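Local coordinates for lipoprotein (Mycoplasma mycoides subsp. capri, PDB 7ADK), which probably acts as a surface-anchored protease of the chymotrypsin-like PA clan, working in a complex with a second protein, at residues B[250-263]-B[774-786]. Sequence-based numbering, arbitrary orientation.
Sequences KVSGLKIYEGAEIG and YHASNETARTGLA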
ATOM      1  N   LYS B 250      27.682   3.246  -1.086  1.00 74.06           N
ATOM      2  CA  LYS B 250      27.364   4.292  -0.112  1.00 74.06           C
ATOM      3  C   LYS B 250      26.405   3.783   0.983  1.00 74.06           C
ATOM      4  O   LYS B 250      25.460   3.087   0.647  1.00 74.06           O
ATOM      5  CB  LYS B 250      26.655   5.438  -0.851  1.00 74.06           C
ATOM      6  CG  LYS B 250      27.210   6.032  -2.154  1.00 74.06           C
ATOM      7  CD  LYS B 250      28.394   6.974  -2.014  1.00 74.06           C
ATOM      8  CE  LYS B 250      28.659   7.752  -3.302  1.00 74.06           C
ATOM      9  NZ  LYS B 250      29.201   6.930  -4.387  1.00 74.06           N
ATOM     10  N   VAL B 251      26.564   4.242   2.234  1.00 73.47           N
ATOM     11  CA  VAL B 251      25.612   4.182   3.389  1.00 73.47           C
ATOM     12  C   VAL B 251      25.963   5.312   4.396  1.00 73.47           C
ATOM     13  O   VAL B 251      26.958   6.000   4.170  1.00 73.47           O
ATOM     14  CB  VAL B 251      25.619   2.809   4.113  1.00 73.47           C
ATOM     15  CG1 VAL B 251      24.372   2.604   4.963  1.00 73.47           C
ATOM     16  CG2 VAL B 251      25.697   1.575   3.212  1.00 73.47           C
ATOM     17  N   SER B 252      25.202   5.562   5.475  1.00 74.26           N
ATOM     18  CA  SER B 252      25.704   6.243   6.699  1.00 74.26           C
ATOM     19  C   SER B 252      24.882   5.940   7.963  1.00 74.26           C
ATOM     20  O   SER B 252      23.720   6.341   8.072  1.00 74.26           O
ATOM     21  CB  SER B 252      25.792   7.757   6.518  1.00 74.26           C
ATOM     22  OG  SER B 252      26.033   8.417   7.744  1.00 74.26           O
ATOM     23  N   GLY B 253      25.496   5.268   8.937  1.00 72.77           N
ATOM     24  CA  GLY B 253      24.882   4.792  10.179  1.00 72.77           C
ATOM     25  C   GLY B 253      24.797   5.842  11.285  1.00 72.77           C
ATOM     26  O   GLY B 253      25.170   5.569  12.425  1.00 72.77           O
ATOM     27  N   LEU B 254      24.354   7.051  10.936  1.00 74.63           N
ATOM     28  CA  LEU B 254      24.352   8.221  11.818  1.00 74.63           C
ATOM     29  C   LEU B 254      23.223   9.231  11.581  1.00 74.63           C
ATOM     30  O   LEU B 254      22.787   9.899  12.512  1.00 74.63           O
ATOM     31  CB  LEU B 254      25.720   8.892  11.710  1.00 74.63           C
ATOM     32  CG  LEU B 254      25.926  10.034  12.702  1.00 74.63           C
ATOM     33  CD1 LEU B 254      27.362  10.053  13.163  1.00 74.63           C
ATOM     34  CD2 LEU B 254      25.640  11.407  12.131  1.00 74.63           C
ATOM     35  N   LYS B 255      22.715   9.388  10.354  1.00 72.16           N
ATOM     36  CA  LYS B 255      21.638  10.366  10.061  1.00 72.16           C
ATOM     37  C   LYS B 255      20.254   9.958  10.588  1.00 72.16           C
ATOM     38  O   LYS B 255      19.241  10.522  10.187  1.00 72.16           O
ATOM     39  CB  LYS B 255      21.623  10.730   8.571  1.00 72.16           C
ATOM     40  CG  LYS B 255      21.145   9.581   7.684  1.00 72.16           C
ATOM     41  CD  LYS B 255      21.084  10.009   6.229  1.00 72.16           C
ATOM     42  CE  LYS B 255      20.769   8.852   5.267  1.00 72.16           C
ATOM     43  NZ  LYS B 255      21.969   8.001   5.003  1.00 72.16           N
ATOM     44  N   ILE B 256      20.195   8.946  11.447  1.00 76.40           N
ATOM     45  CA  ILE B 256      19.005   8.146  11.713  1.00 76.40           C
ATOM     46  C   ILE B 256      18.686   8.159  13.216  1.00 76.40           C
ATOM     47  O   ILE B 256      17.763   8.848  13.632  1.00 76.40           O
ATOM     48  CB  ILE B 256      19.128   6.739  11.066  1.00 76.40           C
ATOM     49  CG1 ILE B 256      19.512   6.848   9.572  1.00 76.40           C
ATOM     50  CG2 ILE B 256      17.803   5.985  11.222  1.00 76.40           C
ATOM     51  CD1 ILE B 256      19.662   5.542   8.798  1.00 76.40           C
ATOM     52  N   TYR B 257      19.435   7.422  14.046  1.00 76.31           N
ATOM     53  CA  TYR B 257      19.202   7.252  15.492  1.00 76.31           C
ATOM     54  C   TYR B 257      17.805   6.719  15.889  1.00 76.31           C
ATOM     55  O   TYR B 257      17.473   6.624  17.071  1.00 76.31           O
ATOM     56  CB  TYR B 257      19.522   8.536  16.262  1.00 76.31           C
ATOM     57  CG  TYR B 257      20.834   9.229  15.956  1.00 76.31           C
ATOM     58  CD1 TYR B 257      22.046   8.669  16.392  1.00 76.31           C
ATOM     59  CD2 TYR B 257      20.820  10.503  15.362  1.00 76.31           C
ATOM     60  CE1 TYR B 257      23.239   9.391  16.245  1.00 76.31           C
ATOM     61  CE2 TYR B 257      22.018  11.223  15.204  1.00 76.31           C
ATOM     62  CZ  TYR B 257      23.230  10.663  15.648  1.00 76.31           C
ATOM     63  OH  TYR B 257      24.388  11.340  15.469  1.00 76.31           O
ATOM     64  N   GLU B 258      16.964   6.350  14.919  1.00 74.77           N
ATOM     65  CA  GLU B 258      15.575   5.926  15.129  1.00 74.77           C
ATOM     66  C   GLU B 258      15.441   4.658  15.976  1.00 74.77           C
ATOM     67  O   GLU B 258      14.398   4.449  16.599  1.00 74.77           O
ATOM     68  CB  GLU B 258      14.885   5.736  13.764  1.00 74.77           C
ATOM     69  CG  GLU B 258      14.706   7.038  12.968  1.00 74.77           C
ATOM     70  CD  GLU B 258      13.993   8.148  13.755  1.00 74.77           C
ATOM     71  OE1 GLU B 258      13.140   7.833  14.615  1.00 74.77           O
ATOM     72  OE2 GLU B 258      14.274   9.341  13.527  1.00 74.77           O
ATOM     73  N   GLY B 259      16.499   3.846  16.039  1.00 73.89           N
ATOM     74  CA  GLY B 259      16.659   2.766  17.014  1.00 73.89           C
ATOM     75  C   GLY B 259      15.859   1.494  16.723  1.00 73.89           C
ATOM     76  O   GLY B 259      15.645   0.696  17.633  1.00 73.89           O
ATOM     77  N   ALA B 260      15.402   1.297  15.484  1.00 77.31           N
ATOM     78  CA  ALA B 260      14.723   0.076  15.068  1.00 77.31           C
ATOM     79  C   ALA B 260      14.900  -0.222  13.568  1.00 77.31           C
ATOM     80  O   ALA B 260      15.682  -1.097  13.209  1.00 77.31           O
ATOM     81  CB  ALA B 260      13.252   0.135  15.499  1.00 77.31           C
ATOM     82  N   GLU B 261      14.183   0.470  12.679  1.00 74.26           N
ATOM     83  CA  GLU B 261      14.000   0.052  11.278  1.00 74.26           C
ATOM     84  C   GLU B 261      14.771   0.931  10.278  1.00 74.26           C
ATOM     85  O   GLU B 261      14.191   1.574   9.414  1.00 74.26           O
ATOM     86  CB  GLU B 261      12.504  -0.126  10.949  1.00 74.26           C
ATOM     87  CG  GLU B 261      11.842  -1.197  11.835  1.00 74.26           C
ATOM     88  CD  GLU B 261      10.516  -1.699  11.244  1.00 74.26           C
ATOM     89  OE1 GLU B 261      10.434  -2.868  10.811  1.00 74.26           O
ATOM     90  OE2 GLU B 261       9.535  -0.924  11.161  1.00 74.26           O
ATOM     91  N   ILE B 262      16.100   0.936  10.381  1.00 70.07           N
ATOM     92  CA  ILE B 262      17.049   1.716   9.557  1.00 70.07           C
ATOM     93  C   ILE B 262      16.823   1.550   8.038  1.00 70.07           C
ATOM     94  O   ILE B 262      16.896   2.523   7.294  1.00 70.07           O
ATOM     95  CB  ILE B 262      18.486   1.347  10.010  1.00 70.07           C
ATOM     96  CG1 ILE B 262      18.847   2.083  11.319  1.00 70.07           C
ATOM     97  CG2 ILE B 262      19.550   1.648   8.957  1.00 70.07           C
ATOM     98  CD1 ILE B 262      19.950   1.406  12.133  1.00 70.07           C
ATOM     99  N   GLY B 263      16.447   0.362   7.562  1.00 70.74           N
ATOM    100  CA  GLY B 263      16.056   0.105   6.169  1.00 70.74           C
ATOM    101  C   GLY B 263      14.826   0.878   5.668  1.00 70.74           C
ATOM    102  O   GLY B 263      14.513   0.844   4.487  1.00 70.74           O
ATOM    103  N   TYR B 774      15.580  17.790  -6.943  1.00 54.55           N
ATOM    104  CA  TYR B 774      16.031  16.406  -6.815  1.00 54.55           C
ATOM    105  C   TYR B 774      15.982  15.650  -8.137  1.00 54.55           C
ATOM    106  O   TYR B 774      15.010  15.763  -8.886  1.00 54.55           O
ATOM    107  CB  TYR B 774      15.185  15.702  -5.776  1.00 54.55           C
ATOM    108  CG  TYR B 774      15.661  14.325  -5.420  1.00 54.55           C
ATOM    109  CD1 TYR B 774      16.624  14.173  -4.411  1.00 54.55           C
ATOM    110  CD2 TYR B 774      15.075  13.200  -6.028  1.00 54.55           C
ATOM    111  CE1 TYR B 774      16.955  12.888  -3.963  1.00 54.55           C
ATOM    112  CE2 TYR B 774      15.416  11.915  -5.589  1.00 54.55           C
ATOM    113  CZ  TYR B 774      16.344  11.761  -4.542  1.00 54.55           C
ATOM    114  OH  TYR B 774      16.574  10.532  -4.033  1.00 54.55           O
ATOM    115  N   HIS B 775      16.993  14.824  -8.416  1.00 60.59           N
ATOM    116  CA  HIS B 775      17.053  14.078  -9.685  1.00 60.59           C
ATOM    117  C   HIS B 775      17.597  12.648  -9.631  1.00 60.59           C
ATOM    118  O   HIS B 775      17.146  11.827 -10.422  1.00 60.59           O
ATOM    119  CB  HIS B 775      17.798  14.890 -10.744  1.00 60.59           C
ATOM    120  CG  HIS B 775      19.297  14.894 -10.614  1.00 60.59           C
ATOM    121  ND1 HIS B 775      20.045  15.759  -9.830  1.00 60.59           N
ATOM    122  CD2 HIS B 775      20.145  14.055 -11.267  1.00 60.59           C
ATOM    123  CE1 HIS B 775      21.321  15.427 -10.042  1.00 60.59           C
ATOM    124  NE2 HIS B 775      21.410  14.411 -10.896  1.00 60.59           N
ATOM    125  N   ALA B 776      18.500  12.315  -8.717  1.00 58.21           N
ATOM    126  CA  ALA B 776      19.075  10.978  -8.598  1.00 58.21           C
ATOM    127  C   ALA B 776      18.845  10.403  -7.208  1.00 58.21           C
ATOM    128  O   ALA B 776      18.986  11.120  -6.227  1.00 58.21           O
ATOM    129  CB  ALA B 776      20.554  11.036  -8.927  1.00 58.21           C
ATOM    130  N   SER B 777      18.544   9.110  -7.112  1.00 62.09           N
ATOM    131  CA  SER B 777      18.359   8.391  -5.844  1.00 62.09           C
ATOM    132  C   SER B 777      19.406   7.315  -5.621  1.00 62.09           C
ATOM    133  O   SER B 777      19.892   6.706  -6.570  1.00 62.09           O
ATOM    134  CB  SER B 777      16.996   7.711  -5.773  1.00 62.09           C
ATOM    135  OG  SER B 777      15.962   8.645  -5.907  1.00 62.09           O
ATOM    136  N   ASN B 778      19.710   7.037  -4.363  1.00 64.73           N
ATOM    137  CA  ASN B 778      20.493   5.896  -3.942  1.00 64.73           C
ATOM    138  C   ASN B 778      19.882   5.317  -2.663  1.00 64.73           C
ATOM    139  O   ASN B 778      20.141   5.770  -1.554  1.00 64.73           O
ATOM    140  CB  ASN B 778      21.942   6.360  -3.797  1.00 64.73           C
ATOM    141  CG  ASN B 778      22.891   5.227  -3.503  1.00 64.73           C
ATOM    142  OD1 ASN B 778      22.540   4.184  -2.973  1.00 64.73           O
ATOM    143  ND2 ASN B 778      24.136   5.403  -3.830  1.00 64.73           N
ATOM    144  N   GLU B 779      19.031   4.299  -2.812  1.00 67.64           N
ATOM    145  CA  GLU B 779      18.332   3.666  -1.689  1.00 67.64           C
ATOM    146  C   GLU B 779      19.224   2.760  -0.836  1.00 67.64           C
ATOM    147  O   GLU B 779      18.797   2.336   0.230  1.00 67.64           O
ATOM    148  CB  GLU B 779      17.043   2.976  -2.171  1.00 67.64           C
ATOM    149  CG  GLU B 779      17.252   1.763  -3.091  1.00 67.64           C
ATOM    150  CD  GLU B 779      15.927   1.080  -3.478  1.00 67.64           C
ATOM    151  OE1 GLU B 779      15.607   0.976  -4.684  1.00 67.64           O
ATOM    152  OE2 GLU B 779      15.193   0.570  -2.603  1.00 67.64           O
ATOM    153  N   THR B 780      20.477   2.528  -1.231  1.00 68.24           N
ATOM    154  CA  THR B 780      21.493   1.926  -0.343  1.00 68.24           C
ATOM    155  C   THR B 780      22.203   2.998   0.500  1.00 68.24           C
ATOM    156  O   THR B 780      22.407   2.799   1.690  1.00 68.24           O
ATOM    157  CB  THR B 780      22.479   1.066  -1.137  1.00 68.24           C
ATOM    158  OG1 THR B 780      21.773   0.091  -1.867  1.00 68.24           O
ATOM    159  CG2 THR B 780      23.438   0.299  -0.251  1.00 68.24           C
ATOM    160  N   ALA B 781      22.495   4.173  -0.069  1.00 68.86           N
ATOM    161  CA  ALA B 781      22.925   5.367   0.671  1.00 68.86           C
ATOM    162  C   ALA B 781      21.828   5.941   1.578  1.00 68.86           C
ATOM    163  O   ALA B 781      22.120   6.672   2.521  1.00 68.86           O
ATOM    164  CB  ALA B 781      23.326   6.459  -0.322  1.00 68.86           C
ATOM    165  N   ARG B 782      20.561   5.668   1.253  1.00 65.94           N
ATOM    166  CA  ARG B 782      19.370   6.240   1.879  1.00 65.94           C
ATOM    167  C   ARG B 782      19.281   7.766   1.682  1.00 65.94           C
ATOM    168  O   ARG B 782      18.715   8.476   2.501  1.00 65.94           O
ATOM    169  CB  ARG B 782      19.224   5.726   3.327  1.00 65.94           C
ATOM    170  CG  ARG B 782      19.555   4.230   3.487  1.00 65.94           C
ATOM    171  CD  ARG B 782      19.136   3.666   4.846  1.00 65.94           C
ATOM    172  NE  ARG B 782      19.739   2.340   5.073  1.00 65.94           N
ATOM    173  CZ  ARG B 782      20.761   2.053   5.848  1.00 65.94           C
ATOM    174  NH1 ARG B 782      21.395   2.954   6.541  1.00 65.94           N
ATOM    175  NH2 ARG B 782      21.189   0.834   5.950  1.00 65.94           N
ATOM    176  N   THR B 783      19.837   8.274   0.585  1.00 63.71           N
ATOM    177  CA  THR B 783      19.862   9.689   0.218  1.00 63.71           C
ATOM    178  C   THR B 783      19.908   9.815  -1.306  1.00 63.71           C
ATOM    179  O   THR B 783      19.888   8.831  -2.038  1.00 63.71           O
ATOM    180  CB  THR B 783      21.015  10.401   0.948  1.00 63.71           C
ATOM    181  OG1 THR B 783      20.993  11.794   0.805  1.00 63.71           O
ATOM    182  CG2 THR B 783      22.397   9.988   0.480  1.00 63.71           C
ATOM    183  N   GLY B 784      19.950  11.025  -1.821  1.00 57.60           N
ATOM    184  CA  GLY B 784      20.101  11.289  -3.240  1.00 57.60           C
ATOM    185  C   GLY B 784      20.430  12.747  -3.492  1.00 57.60           C
ATOM    186  O   GLY B 784      20.672  13.481  -2.547  1.00 57.60           O
ATOM    187  N   LEU B 785      20.458  13.177  -4.743  1.00 55.68           N
ATOM    188  CA  LEU B 785      21.120  14.407  -5.157  1.00 55.68           C
ATOM    189  C   LEU B 785      20.158  15.438  -5.740  1.00 55.68           C
ATOM    190  O   LEU B 785      19.303  15.098  -6.558  1.00 55.68           O
ATOM    191  CB  LEU B 785      22.216  14.042  -6.154  1.00 55.68           C
ATOM    192  CG  LEU B 785      23.310  13.139  -5.556  1.00 55.68           C
ATOM    193  CD1 LEU B 785      23.518  11.906  -6.416  1.00 55.68           C
ATOM    194  CD2 LEU B 785      24.622  13.887  -5.437  1.00 55.68           C
ATOM    195  N   ALA B 786      20.319  16.703  -5.353  1.00 55.90           N
ATOM    196  CA  ALA B 786      19.499  17.816  -5.826  1.00 55.90           C
ATOM    197  C   ALA B 786      20.313  19.009  -6.361  1.00 55.90           C
ATOM    198  O   ALA B 786      21.243  19.469  -5.710  1.00 55.90           O
ATOM    199  CB  ALA B 786      18.528  18.223  -4.717  1.00 55.90           C
TER
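Val251 meets Ala781 where an irregular loop passes the tip of a β-hairpin, their CA atoms 4.0 Å apart, and the contact illustrates how a hairpin turn can dock by a side chain held between aliphatic branches, together with a single lysine-to-carbonyl bond. Segment 774-786 supplies the ends of two antiparallel strands and the turn joining them, whereas 250-263 runs past the turn and then curls back, so that Ile262 also reaches it. No backbone hydrogen bond links the two. Instead, the amine of Lys255 donates to the Ala781 carbonyl, with NZ 2.8 Å from O and lying nearly in line with the C=O bond (161°). The Lys255 chain is extended as far as CE and bends only at its last torsion (-78°), which turns NZ onto that oxygen.

Arg782 buries more area here than any other residue. Its chain, extended from CG to NE, sends the guanidinium between two aliphatic branches: Ile262 CG2 lies over one face, 3.4 Å from Arg782 CZ, and Val251 CG1 over the opposite face, 3.8 Å from the same CZ. Ile256 CD1 comes near NH1, its side chain crossing that of Arg782 at about a right angle. At the other end, Lys250 CB rests on Ala781 CB (3.5 Å), while its CG lies beside the Asn778 amide; the Lys250 amine leads away to Asp248 O and Ser227.

Asn778 shapes the turn itself. Its OD1 accepts from Ala781 N at 2.9 Å, the donor standing well above the carbonyl plane, and its ND2 is held by Tyr703. This Asx motif accompanies a G1 β-bulge, in which Arg782, with positive phi (63°), and Thr783 both face Asn778. The hairpin joins strands 769-778 and 783-792 of the mixed sheet, and its bulged tip meets the long loop between helix 220-226 and strand 289-293.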